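5-nitroimidazole antibiotic resistance protein (Bacteroides thetaiotaomicron, PDB 2FG9) binds flavin-adenine dinucleotide and is probably a flavin-dependent oxidoreductase of the pyridoxamine 5'-phosphate oxidase family, with a putative role in resistance to 5-nitroimidazole antibiotics. Local coordinates at residues A[120-125]-A[156-161]; A[67-72]-A[131-136]. All coordinates share one frame; numbering follows the deposited sequence. Where two conformers were deposited one is given.

Interaction 1 of 2, residues A[120-125]-A[156-161]; sequences VEFIED and KVWKVP
Glu121 and Lys159 hold each other by two backbone hydrogen bonds: Glu121 N donates to Lys159 O at 2.8 Å, and Lys159 N donates in return to Glu121 O at the same distance. Further along, Ile123 N reaches Val157 O at 2.9 Å. A water bridges the backbones where the strands diverge, accepting from Val157 N and donating to Ile123 O. Phe122 and Trp158 form the non-hydrogen-bonded antiparallel pair next to Glu121 and Lys159. The strands 106-123 and 156-175 are neighbours in the curled antiparallel sheet of this flavin-binding fold, and the short segments run 132° apart, well short of strictly antiparallel.

On the face carrying Phe122 and Trp158 the two rings make a T-shaped pair, planes at 73°, in which Phe122 CE1 points at the five-membered ring of the indole, 3.5 Å from Trp158 NE1. That N-H itself is engaged by Ser70 OG. Lys156 then lays its aliphatic chain over the phenyl face, CD 3.8 Å from the ring centroid of Phe122 and almost on the normal. A bend at its last torsion (chi4 89°) lifts NZ away from the ring, to bond Pro72 O; a long lysine suits this place because its methylenes cover the ring while its amine reaches a polar partner. Beyond the rings, beta-branched Val120 fits the buried end, its CG2 3.7 Å from Val160 CG2.

On the other face Glu121 and Lys159 extend side by side, suited to a more solvent-accessible surface. In the conformer given for Glu121 their opposite charges lie near each other but too far apart to pair. Ile123 CD1 packs nearby against Val157 CG1, beneath helix 126-138.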
loop_
_atom_site.group_PDB
_atom_site.type_symbol
_atom_site.label_atom_id
_atom_site.label_comp_id
_atom_site.label_asym_id
_atom_site.label_seq_id
_atom_site.Cartn_x
_atom_site.Cartn_y
_atom_site.Cartn_z
ATOM N N VAL A 120 36.923 4.120 9.669
ATOM C CA VAL A 120 36.924 4.354 8.234
ATOM C C VAL A 120 38.281 4.376 7.501
ATOM O O VAL A 120 39.155 5.164 7.831
ATOM C CB VAL A 120 36.272 5.719 7.951
ATOM C CG1 VAL A 120 36.358 6.067 6.449
ATOM C CG2 VAL A 120 34.842 5.711 8.392
ATOM N N GLU A 121 38.431 3.487 6.519
ATOM C CA GLU A 121 39.483 3.570 5.506
ATOM C C GLU A 121 38.897 4.133 4.231
ATOM O O GLU A 121 37.733 3.898 3.935
ATOM C CB GLU A 121 40.057 2.179 5.181
ATOM C CG GLU A 121 40.817 2.103 3.838
ATOM C CD GLU A 121 41.399 0.727 3.531
ATOM O OE1 GLU A 121 40.739 -0.296 3.844
ATOM O OE2 GLU A 121 42.515 0.681 2.942
ATOM N N PHE A 122 39.705 4.863 3.474
ATOM C CA PHE A 122 39.377 5.202 2.100
ATOM C C PHE A 122 40.158 4.307 1.189
ATOM O O PHE A 122 41.389 4.374 1.147
ATOM C CB PHE A 122 39.707 6.647 1.782
ATOM C CG PHE A 122 38.918 7.645 2.607
ATOM C CD1 PHE A 122 37.537 7.564 2.688
ATOM C CD2 PHE A 122 39.553 8.673 3.255
ATOM C CE1 PHE A 122 36.829 8.472 3.422
ATOM C CE2 PHE A 122 38.836 9.595 4.001
ATOM C CZ PHE A 122 37.492 9.488 4.089
ATOM N N ILE A 123 39.437 3.493 0.430
ATOM C CA ILE A 123 40.043 2.497 -0.443
ATOM C C ILE A 123 40.693 3.236 -1.596
ATOM O O ILE A 123 40.066 4.090 -2.213
ATOM C CB ILE A 123 38.975 1.560 -0.981
ATOM C CG1 ILE A 123 38.332 0.765 0.165
ATOM C CG2 ILE A 123 39.528 0.611 -1.990
ATOM C CD1 ILE A 123 37.026 0.098 -0.263
ATOM N N GLU A 124 41.954 2.923 -1.871
ATOM C CA GLU A 124 42.670 3.604 -2.928
ATOM C C GLU A 124 42.737 2.774 -4.181
ATOM O O GLU A 124 42.632 3.331 -5.261
ATOM C CB GLU A 124 44.066 4.004 -2.473
ATOM C CG GLU A 124 44.096 5.166 -1.399
ATOM N N ASP A 125 42.882 1.455 -4.075
ATOM C CA ASP A 125 43.049 0.657 -5.295
ATOM C C ASP A 125 41.780 0.772 -6.121
ATOM O O ASP A 125 40.665 0.651 -5.614
ATOM C CB ASP A 125 43.386 -0.810 -5.011
ATOM C CG ASP A 125 43.453 -1.663 -6.292
ATOM O OD1 ASP A 125 44.394 -1.509 -7.098
ATOM O OD2 ASP A 125 42.542 -2.488 -6.511
ATOM N N LYS A 156 35.340 8.823 -3.215
ATOM C CA LYS A 156 36.002 8.198 -2.088
ATOM C C LYS A 156 35.090 7.083 -1.710
ATOM O O LYS A 156 33.890 7.281 -1.568
ATOM C CB LYS A 156 36.208 9.146 -0.911
ATOM C CG LYS A 156 37.585 9.810 -0.932
ATOM C CD LYS A 156 37.753 10.675 0.268
ATOM C CE LYS A 156 39.211 11.086 0.489
ATOM N NZ LYS A 156 39.475 12.342 -0.247
ATOM N N VAL A 157 35.680 5.907 -1.575
ATOM C CA VAL A 157 34.959 4.751 -1.157
ATOM C C VAL A 157 35.437 4.348 0.225
ATOM O O VAL A 157 36.612 4.025 0.416
ATOM C CB VAL A 157 35.134 3.593 -2.141
ATOM C CG1 VAL A 157 34.202 2.465 -1.748
ATOM C CG2 VAL A 157 34.810 4.047 -3.584
ATOM N N TRP A 158 34.495 4.318 1.161
ATOM C CA TRP A 158 34.775 4.132 2.574
ATOM C C TRP A 158 34.603 2.687 2.900
ATOM O O TRP A 158 33.588 2.103 2.555
ATOM C CB TRP A 158 33.749 4.843 3.411
ATOM C CG TRP A 158 33.579 6.277 3.198
ATOM C CD1 TRP A 158 33.906 7.015 2.099
ATOM C CD2 TRP A 158 32.948 7.164 4.106
ATOM N NE1 TRP A 158 33.537 8.325 2.293
ATOM C CE2 TRP A 158 32.945 8.438 3.518
ATOM C CE3 TRP A 158 32.389 7.005 5.377
ATOM C CZ2 TRP A 158 32.404 9.549 4.156
ATOM C CZ3 TRP A 158 31.865 8.110 6.011
ATOM C CH2 TRP A 158 31.878 9.363 5.399
ATOM N N LYS A 159 35.593 2.101 3.555
ATOM C CA LYS A 159 35.486 0.752 4.086
ATOM C C LYS A 159 35.530 0.866 5.584
ATOM O O LYS A 159 36.389 1.562 6.154
ATOM C CB LYS A 159 36.640 -0.117 3.597
ATOM C CG LYS A 159 36.617 -1.557 4.075
ATOM C CD LYS A 159 37.771 -2.285 3.447
ATOM C CE LYS A 159 37.832 -3.730 3.919
ATOM N NZ LYS A 159 38.996 -4.453 3.320
ATOM N N VAL A 160 34.583 0.202 6.222
ATOM C CA VAL A 160 34.425 0.277 7.679
ATOM C C VAL A 160 34.241 -1.127 8.201
ATOM O O VAL A 160 33.101 -1.630 8.274
ATOM C CB VAL A 160 33.206 1.123 8.084
ATOM C CG1 VAL A 160 33.165 1.281 9.597
ATOM C CG2 VAL A 160 33.233 2.488 7.397
ATOM N N PRO A 161 35.360 -1.785 8.532
ATOM C CA PRO A 161 35.207 -3.076 9.196
ATOM C C PRO A 161 34.524 -2.825 10.522
ATOM O O PRO A 161 34.887 -1.872 11.230
ATOM C CB PRO A 161 36.643 -3.566 9.400
ATOM C CG PRO A 161 37.521 -2.726 8.441
ATOM C CD PRO A 161 36.770 -1.402 8.334
HETATM O O HOH W 1 38.663 6.047 -1.422
#

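Interaction 2 of 2, residues A[67-72]-A[131-136]; sequences YLHSGP and HALDII. With FAD (flavin-adenine dinucleotide), chain C; EDO (1,2-ethanediol), chain D.
Tyr67 lays its ring against two helix residues, Ala132 and Ile135. Ala132 CB comes obliquely to within 3.6 Å of Tyr67 CD1, and its lone methyl lets the ring lie close to the helix. Ile135 reaches the ring with both branches: Ile135 CG2 nears Tyr67 CD2, while Ile135 CD1 makes an off-centre CH-pi contact, 4.1 Å from the ring centroid of Tyr67. Ile136 slips in beside the tyrosine, its CG1 3.8 Å from Tyr67 CB.

Helix 126-138 thus packs across strand 65-70 of the antiparallel sheet, the two short segments at 102° with axes 7.7 Å apart. No hydrogen bond joins them, and apolar side chains do the work, as befits a fully buried helix-on-sheet contact. The isoleucines fit such a seam because their branched chains present carbon in two directions.

His69 carries the contact on toward the flavin. With its CG tucked between the backbone N and the carbonyl carbon (chi1 57°), the imidazole lies with one face under Ile136 CD1, 4.0 Å from the ring centroid of His69, and Leu133 CD2 meets the ring edge at His69 CD2, 3.3 Å away. FAD O4 also lies at the ring's edge, 3.6 Å from His69 ND1. The backbone of this residue does the gripping: FAD N3 donates to His69 O at 2.6 Å, a nearly straight bond to the pyrimidine end of the isoalloxazine.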
loop_
_atom_site.group_PDB
_atom_site.type_symbol
_atom_site.label_atom_id
_atom_site.label_comp_id
_atom_site.label_asym_id
_atom_site.label_seq_id
_atom_site.Cartn_x
_atom_site.Cartn_y
_atom_site.Cartn_z
ATOM N N TYR A 67 30.314 -0.442 3.632
ATOM C CA TYR A 67 30.907 0.308 2.535
ATOM C C TYR A 67 30.019 1.503 2.235
ATOM O O TYR A 67 28.796 1.376 2.136
ATOM C CB TYR A 67 31.023 -0.564 1.277
ATOM C CG TYR A 67 31.869 -1.789 1.481
ATOM C CD1 TYR A 67 33.252 -1.739 1.361
ATOM C CD2 TYR A 67 31.284 -2.976 1.857
ATOM C CE1 TYR A 67 34.043 -2.893 1.579
ATOM C CE2 TYR A 67 32.030 -4.105 2.055
ATOM C CZ TYR A 67 33.411 -4.063 1.930
ATOM O OH TYR A 67 34.083 -5.236 2.135
ATOM N N LEU A 68 30.649 2.648 2.072
ATOM C CA LEU A 68 29.996 3.854 1.701
ATOM C C LEU A 68 30.818 4.530 0.626
ATOM O O LEU A 68 31.900 4.061 0.263
ATOM C CB LEU A 68 29.840 4.764 2.903
ATOM C CG LEU A 68 29.197 4.102 4.130
ATOM C CD1 LEU A 68 30.229 3.667 5.073
ATOM C CD2 LEU A 68 28.229 5.031 4.855
ATOM N N HIS A 69 30.280 5.615 0.091
ATOM C CA HIS A 69 31.000 6.381 -0.894
ATOM C C HIS A 69 30.531 7.800 -0.839
ATOM O O HIS A 69 29.425 8.058 -0.368
ATOM C CB HIS A 69 30.866 5.801 -2.315
ATOM C CG HIS A 69 29.458 5.667 -2.791
ATOM N ND1 HIS A 69 28.380 6.180 -2.101
ATOM C CD2 HIS A 69 28.950 5.101 -3.909
ATOM C CE1 HIS A 69 27.268 5.915 -2.763
ATOM N NE2 HIS A 69 27.587 5.258 -3.864
ATOM N N SER A 70 31.409 8.711 -1.258
ATOM C CA SER A 70 31.158 10.124 -1.229
ATOM C C SER A 70 32.072 10.806 -2.251
ATOM O O SER A 70 32.893 10.152 -2.898
ATOM C CB SER A 70 31.429 10.667 0.179
ATOM O OG SER A 70 32.787 10.513 0.569
ATOM N N GLY A 71 31.902 12.113 -2.410
ATOM C CA GLY A 71 32.835 12.922 -3.133
ATOM C C GLY A 71 34.108 12.887 -2.338
ATOM O O GLY A 71 34.107 12.399 -1.201
ATOM N N PRO A 72 35.207 13.378 -2.927
ATOM C CA PRO A 72 36.493 13.288 -2.235
ATOM C C PRO A 72 36.732 14.363 -1.157
ATOM O O PRO A 72 37.709 14.260 -0.443
ATOM C CB PRO A 72 37.506 13.418 -3.378
ATOM C CG PRO A 72 36.814 14.336 -4.345
ATOM C CD PRO A 72 35.338 14.003 -4.260
ATOM N N HIS A 131 34.791 -3.047 -6.620
ATOM C CA HIS A 131 34.230 -4.164 -5.873
ATOM C C HIS A 131 33.301 -3.651 -4.784
ATOM O O HIS A 131 32.138 -4.069 -4.692
ATOM C CB HIS A 131 35.354 -5.005 -5.253
ATOM C CG HIS A 131 34.849 -6.122 -4.396
ATOM N ND1 HIS A 131 34.057 -7.138 -4.895
ATOM C CD2 HIS A 131 34.972 -6.353 -3.065
ATOM C CE1 HIS A 131 33.733 -7.959 -3.911
ATOM N NE2 HIS A 131 34.284 -7.514 -2.793
ATOM N N ALA A 132 33.821 -2.717 -3.987
ATOM C CA ALA A 132 33.070 -2.095 -2.923
ATOM C C ALA A 132 31.864 -1.327 -3.432
ATOM O O ALA A 132 30.785 -1.380 -2.823
ATOM C CB ALA A 132 33.960 -1.180 -2.144
ATOM N N LEU A 133 32.042 -0.593 -4.527
ATOM C CA LEU A 133 30.926 0.132 -5.114
ATOM C C LEU A 133 29.824 -0.829 -5.513
ATOM O O LEU A 133 28.667 -0.512 -5.384
ATOM C CB LEU A 133 31.349 0.969 -6.311
ATOM C CG LEU A 133 32.102 2.244 -5.998
ATOM C CD1 LEU A 133 32.957 2.690 -7.147
ATOM C CD2 LEU A 133 31.159 3.314 -5.623
ATOM N N ASP A 134 30.198 -2.025 -5.927
ATOM C CA ASP A 134 29.218 -3.060 -6.287
ATOM C C ASP A 134 28.415 -3.534 -5.084
ATOM O O ASP A 134 27.220 -3.778 -5.202
ATOM C CB ASP A 134 29.898 -4.263 -6.926
ATOM C CG ASP A 134 30.182 -4.061 -8.396
ATOM O OD1 ASP A 134 29.764 -3.021 -8.972
ATOM O OD2 ASP A 134 30.822 -4.959 -8.994
ATOM N N ILE A 135 29.087 -3.685 -3.949
ATOM C CA ILE A 135 28.410 -4.078 -2.714
ATOM C C ILE A 135 27.393 -3.006 -2.341
ATOM O O ILE A 135 26.273 -3.304 -1.913
ATOM C CB ILE A 135 29.421 -4.348 -1.579
ATOM C CG1 ILE A 135 30.301 -5.523 -1.971
ATOM C CG2 ILE A 135 28.706 -4.675 -0.260
ATOM C CD1 ILE A 135 31.577 -5.583 -1.230
ATOM N N ILE A 136 27.759 -1.752 -2.534
ATOM C CA ILE A 136 26.840 -0.671 -2.184
ATOM C C ILE A 136 25.614 -0.701 -3.114
ATOM O O ILE A 136 24.490 -0.596 -2.647
ATOM C CB ILE A 136 27.485 0.727 -2.260
ATOM C CG1 ILE A 136 28.697 0.836 -1.329
ATOM C CG2 ILE A 136 26.448 1.803 -1.935
ATOM C CD1 ILE A 136 29.484 2.109 -1.497
HETATM P PA FAD C . 29.359 19.376 3.938
HETATM O O1A FAD C . 30.833 19.300 4.295
HETATM O O2A FAD C . 28.988 20.005 2.607
HETATM O O5B FAD C . 28.626 20.190 5.119
HETATM C C5B FAD C . 27.976 21.412 4.872
HETATM C C4B FAD C . 26.936 21.664 5.962
HETATM O O4B FAD C . 25.623 21.455 5.430
HETATM C C3B FAD C . 27.034 20.780 7.214
HETATM O O3B FAD C . 27.996 21.171 8.181
HETATM C C2B FAD C . 25.598 20.861 7.700
HETATM O O2B FAD C . 25.278 22.089 8.345
HETATM C C1B FAD C . 24.834 20.757 6.378
HETATM N N9A FAD C . 24.575 19.324 6.041
HETATM C C8A FAD C . 25.471 18.378 5.620
HETATM N N7A FAD C . 24.826 17.209 5.470
HETATM C C5A FAD C . 23.506 17.371 5.753
HETATM C C6A FAD C . 22.396 16.473 5.738
HETATM N N6A FAD C . 22.397 15.437 4.879
HETATM N N1A FAD C . 21.163 16.964 6.122
HETATM C C2A FAD C . 21.024 18.306 6.493
HETATM N N3A FAD C . 22.094 19.188 6.514
HETATM C C4A FAD C . 23.336 18.722 6.136
HETATM N N1 FAD C . 26.234 11.518 0.650
HETATM C C2 FAD C . 27.365 10.825 0.240
HETATM O O2 FAD C . 28.441 11.409 0.060
HETATM N N3 FAD C . 27.267 9.473 -0.002
HETATM C C4 FAD C . 26.049 8.806 0.186
HETATM O O4 FAD C . 26.098 7.601 0.274
HETATM C C4X FAD C . 24.923 9.495 0.601
HETATM N N5 FAD C . 23.685 8.897 0.804
HETATM C C5X FAD C . 22.575 9.672 1.237
HETATM C C6 FAD C . 21.364 9.087 1.465
HETATM C C7 FAD C . 20.287 9.825 1.917
HETATM C C7M FAD C . 19.390 8.992 2.776
HETATM C C8 FAD C . 20.417 11.180 2.126
HETATM C C8M FAD C . 19.403 12.037 2.776
HETATM C C9 FAD C . 21.615 11.789 1.892
HETATM C C9A FAD C . 22.695 11.030 1.471
HETATM N N10 FAD C . 23.944 11.590 1.288
HETATM C C10 FAD C . 25.036 10.863 0.854
HETATM C "C1'" FAD C . 24.195 12.979 1.703
HETATM C "C2'" FAD C . 25.193 12.962 2.833
HETATM O "O2'" FAD C . 24.424 13.224 4.003
HETATM C "C3'" FAD C . 26.209 14.000 2.311
HETATM O "O3'" FAD C . 27.547 13.545 2.121
HETATM C "C4'" FAD C . 26.159 15.212 3.172
HETATM O "O4'" FAD C . 24.836 15.762 3.145
HETATM C "C5'" FAD C . 27.331 16.066 2.665
HETATM O "O5'" FAD C . 28.359 15.576 3.510
HETATM P P FAD C . 29.519 16.504 4.126
HETATM O O1P FAD C . 30.681 16.419 3.125
HETATM O O2P FAD C . 29.873 16.122 5.541
HETATM O O3P FAD C . 28.734 17.899 4.045
HETATM C C1 EDO D . 28.697 15.289 -2.259
HETATM O O1 EDO D . 28.479 16.137 -1.121
HETATM C C2 EDO D . 28.708 13.820 -1.834
HETATM O O2 EDO D . 29.654 13.589 -0.773
#

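Interactions 1 and 2 share one sheet, their centres about 8 Å apart, because strands 65-70 and 156-175 are neighbours in it. Two probable hydrogen bonds tie them, Lys156 NZ to Pro72 O at 2.6 Å and Trp158 N to Leu68 O at 2.8 Å. Along the chain the segments alternate: strand 106-123, which supplies residues 120-125, leads directly into the helix of interaction 2, which covers the sheet face bearing Val157. Flavin binding lies on the interaction 2 side, where residues 69-70 touch the isoalloxazine, while the Trp158 side chain stays about 6 Å from FAD. Ser113 and Thr166 of the second subunit hydrogen-bond FAD, so the pocket is shared, and Met20 of that subunit packs on His69.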